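Local coordinates for iron-binding protein (Staphylococcus epidermidis, PDB 4M7O) that probably serves as the solute-binding component of an iron-uptake transporter, capturing an iron complex outside the membrane, at residues D196-K199 and G200-V204; E250-G254 and D255-R259. One frame throughout, in Å; residues are numbered along the deposited sequence.

Contact 1: D196-K199 and G200-V204; sequences DDVK and GWKSV
The peptide plane between K199 and G200 is the flat group that matters here, and the side chain of K202 wraps round its carbonyl oxygen. K202 CG starts off to one side of that plane, 3.6 Å from K199 O; further along, CE closes to 3.3 Å of the same oxygen, and NZ finishes with a weak hydrogen bond to K199 O at 3.2 Å. Two bends bring the ammonium back to the turn: chi2 is -56° and chi4 is 66°, so the chain doubles back on the preceding residues instead of running straight outward. A water completes a small polar bridge, accepting from K199 N at 2.8 Å and, more weakly, from K202 NZ at 3.1 Å. NZ thus reaches K199 twice, directly at O and through the water at N, both times weakly. V198 adds a loose apolar touch, its CB lying 4.3 Å from K202 CG. K199 CB points away, although it still touches G200 N. G200 has a positive phi of 69°, and the loop swings there into the strand. This is a surface bend leading into strand 201-203, which pairs antiparallel with strand 174-176 through backbone bonds of K202 to T175. V198 and G200 continue the backbone bonding to K178 and G177 just beyond that strand's end. The side chain of W201 points away from the bend and touches A176 and V167, and D197 forms a salt bridge with R212 of helix 206-212.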
# COMPACT_ATOMS: atom_id res chain seq x y z
N ASP A 196 12.98 -7.14 12.95
CA ASP A 196 12.34 -8.37 12.50
C ASP A 196 11.84 -9.19 13.68
O ASP A 196 11.11 -10.17 13.50
CB ASP A 196 13.26 -9.20 11.60
CG ASP A 196 14.57 -9.59 12.27
OD1 ASP A 196 14.69 -9.44 13.51
OD2 ASP A 196 15.48 -10.07 11.56
N ASP A 197 12.24 -8.78 14.89
CA ASP A 197 11.82 -9.45 16.12
C ASP A 197 10.43 -9.02 16.62
O ASP A 197 9.90 -9.62 17.55
CB ASP A 197 12.86 -9.28 17.23
CG ASP A 197 13.10 -7.81 17.60
OD1 ASP A 197 13.04 -6.94 16.71
OD2 ASP A 197 13.38 -7.54 18.79
N VAL A 198 9.86 -7.98 16.02
CA VAL A 198 8.51 -7.55 16.39
C VAL A 198 7.51 -7.79 15.25
O VAL A 198 7.91 -8.00 14.11
CB VAL A 198 8.46 -6.06 16.82
CG1 VAL A 198 9.55 -5.77 17.84
CG2 VAL A 198 8.63 -5.15 15.61
N LYS A 199 6.22 -7.75 15.56
CA LYS A 199 5.18 -7.98 14.56
C LYS A 199 4.22 -6.79 14.42
O LYS A 199 3.83 -6.17 15.41
CB LYS A 199 4.38 -9.25 14.89
CG LYS A 199 5.20 -10.53 14.80
CD LYS A 199 4.31 -11.76 14.93
CE LYS A 199 5.12 -13.04 14.74
NZ LYS A 199 4.25 -14.25 14.72
N GLY A 200 3.85 -6.48 13.18
CA GLY A 200 2.98 -5.35 12.90
C GLY A 200 3.67 -4.03 13.17
O GLY A 200 4.90 -3.93 13.09
N TRP A 201 2.88 -3.01 13.50
CA TRP A 201 3.40 -1.68 13.80
C TRP A 201 3.55 -1.56 15.31
O TRP A 201 2.59 -1.77 16.04
CB TRP A 201 2.42 -0.60 13.26
CG TRP A 201 2.49 -0.43 11.75
CD1 TRP A 201 2.91 -1.36 10.85
CD2 TRP A 201 2.14 0.74 10.98
NE1 TRP A 201 2.85 -0.86 9.58
CE2 TRP A 201 2.37 0.43 9.63
CE3 TRP A 201 1.66 2.01 11.31
CZ2 TRP A 201 2.14 1.35 8.59
CZ3 TRP A 201 1.43 2.92 10.28
CH2 TRP A 201 1.67 2.58 8.94
N LYS A 202 4.76 -1.25 15.78
CA LYS A 202 5.01 -1.13 17.21
C LYS A 202 5.80 0.14 17.52
O LYS A 202 6.69 0.52 16.76
CB LYS A 202 5.79 -2.35 17.72
CG LYS A 202 4.98 -3.65 17.67
CD LYS A 202 3.67 -3.51 18.44
CE LYS A 202 2.68 -4.63 18.09
NZ LYS A 202 3.17 -5.95 18.55
N SER A 203 5.49 0.78 18.64
CA SER A 203 6.35 1.87 19.10
C SER A 203 7.69 1.33 19.61
O SER A 203 7.76 0.27 20.25
CB SER A 203 5.67 2.69 20.19
OG SER A 203 5.57 1.94 21.38
N VAL A 204 8.76 2.06 19.33
CA VAL A 204 10.10 1.71 19.79
C VAL A 204 10.75 2.96 20.37
O VAL A 204 10.49 4.06 19.89
CB VAL A 204 10.96 1.15 18.65
CG1 VAL A 204 10.47 -0.22 18.25
CG2 VAL A 204 10.93 2.09 17.43
O HOH W 1 5.60 -7.92 18.31

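Contact 2: E250-G254 and D255-R259; sequences ETVDG and DEVSR
V252 and V257 meet tip to tip, CG2 of V252 only 3.3 Å from CG1 of V257, which is tighter than carbons normally sit. The methyl of V257 is placed there with CG1 anti to its own carbonyl carbon (chi1 -50°), pointing back toward the end of the strand. D253 and E256 instead pass each other aslant: D253 CG lies 3.9 Å from E256 CG, and the carboxylates stand almost perpendicular. D253 is the N-cap of helix 254-257. Its OD1 takes a weak bond from E256 N at 3.3 Å, while its main-chain O receives V257 N at 2.9 Å in a nearly straight bond (167° at the hydrogen). At the next residue, G254 O accepts twice, from opposite faces of its carbonyl plane: S258 OG at 2.7 Å and S258 N at 3.0 Å, which ties off the short helix. E256 bends at chi2 away from D253, and its OE1 makes a salt bridge to R259 NH2 at 2.7 Å, though the angle is poor; OE2 lies above one face of the guanidinium. R259 NH1 pairs with E34 and D53. The N-terminal end of the helix probably eases the crowding of negative charge from D253, D255 and E256, while the three carboxylates around R259 would fix its rotation and link this region to helix 30-38 and to the loop after strand 45-49.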
# COMPACT_ATOMS: atom_id res chain seq x y z
N GLU A 250 16.42 8.38 4.18
CA GLU A 250 15.54 8.55 3.02
C GLU A 250 14.08 8.64 3.45
O GLU A 250 13.73 8.27 4.57
CB GLU A 250 15.70 7.39 2.04
CG GLU A 250 17.14 7.00 1.72
CD GLU A 250 17.82 7.96 0.75
OE1 GLU A 250 17.11 8.74 0.08
OE2 GLU A 250 19.06 7.93 0.66
N THR A 251 13.23 9.15 2.56
CA THR A 251 11.80 9.21 2.84
C THR A 251 11.04 8.62 1.69
O THR A 251 11.45 8.71 0.54
CB THR A 251 11.30 10.63 3.02
OG1 THR A 251 11.43 11.33 1.78
CG2 THR A 251 12.09 11.33 4.09
N VAL A 252 9.89 8.03 2.01
CA VAL A 252 9.03 7.49 0.98
C VAL A 252 7.59 7.78 1.41
O VAL A 252 7.34 8.04 2.59
CB VAL A 252 9.36 5.99 0.83
CG1 VAL A 252 8.56 5.12 1.83
CG2 VAL A 252 9.19 5.55 -0.58
N ASP A 253 6.66 7.82 0.46
CA ASP A 253 5.24 7.93 0.80
C ASP A 253 4.70 6.52 0.94
O ASP A 253 4.40 5.85 -0.07
CB ASP A 253 4.46 8.69 -0.29
CG ASP A 253 3.00 8.98 0.12
OD1 ASP A 253 2.35 8.12 0.76
OD2 ASP A 253 2.51 10.07 -0.22
N GLY A 254 4.57 6.06 2.18
CA GLY A 254 4.30 4.67 2.48
C GLY A 254 3.02 4.17 1.86
O GLY A 254 2.97 3.03 1.37
N ASP A 255 2.00 5.01 1.88
CA ASP A 255 0.72 4.66 1.29
C ASP A 255 0.81 4.50 -0.23
O ASP A 255 0.14 3.66 -0.80
CB ASP A 255 -0.36 5.69 1.67
CG ASP A 255 -0.74 5.64 3.15
OD1 ASP A 255 -0.48 4.60 3.81
OD2 ASP A 255 -1.31 6.64 3.65
N GLU A 256 1.64 5.31 -0.88
CA GLU A 256 1.87 5.13 -2.31
C GLU A 256 2.68 3.86 -2.61
O GLU A 256 2.22 3.00 -3.35
CB GLU A 256 2.55 6.35 -2.93
CG GLU A 256 1.60 7.51 -3.17
CD GLU A 256 0.38 7.12 -3.99
OE1 GLU A 256 -0.75 7.28 -3.47
OE2 GLU A 256 0.55 6.66 -5.14
N VAL A 257 3.86 3.72 -2.02
CA VAL A 257 4.68 2.56 -2.38
C VAL A 257 4.07 1.22 -2.00
O VAL A 257 4.32 0.22 -2.67
CB VAL A 257 6.13 2.66 -1.83
CG1 VAL A 257 6.71 3.99 -2.18
CG2 VAL A 257 6.13 2.44 -0.35
N SER A 258 3.26 1.20 -0.94
CA SER A 258 2.68 -0.06 -0.51
C SER A 258 1.24 -0.23 -1.01
O SER A 258 0.50 -1.09 -0.51
CB SER A 258 2.74 -0.21 1.02
OG SER A 258 1.81 0.62 1.67
N ARG A 259 0.83 0.57 -1.99
CA ARG A 259 -0.52 0.44 -2.51
C ARG A 259 -0.69 -0.94 -3.13
O ARG A 259 0.04 -1.30 -4.08
CB ARG A 259 -0.83 1.51 -3.56
CG ARG A 259 -2.26 1.40 -4.12
CD ARG A 259 -2.53 2.48 -5.16
NE ARG A 259 -2.52 3.83 -4.58
CZ ARG A 259 -2.95 4.91 -5.23
NH1 ARG A 259 -3.40 4.82 -6.48
NH2 ARG A 259 -2.92 6.10 -4.63

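Overall arrangement
Both contacts are local turns at the ends of strands in the same mixed sheet, about 18 Å apart between centres and not touching. Contact 1 leads into strand 201-203 and lies on the surface, with no buried residue among those that touch; across the turn the lysine bonds are weak, and one water links K199 N to K202 NZ. Contact 2 leaves strand 249-251 for a short helix much nearer the middle of the chain. It combines buried valines and a carbonyl oxygen that accepts two hydrogen bonds with an exposed, charged cap, and its arginine reaches acidic residues from the part that forms the parallel sheet. Contact 1 stays within the domain of the mixed sheet.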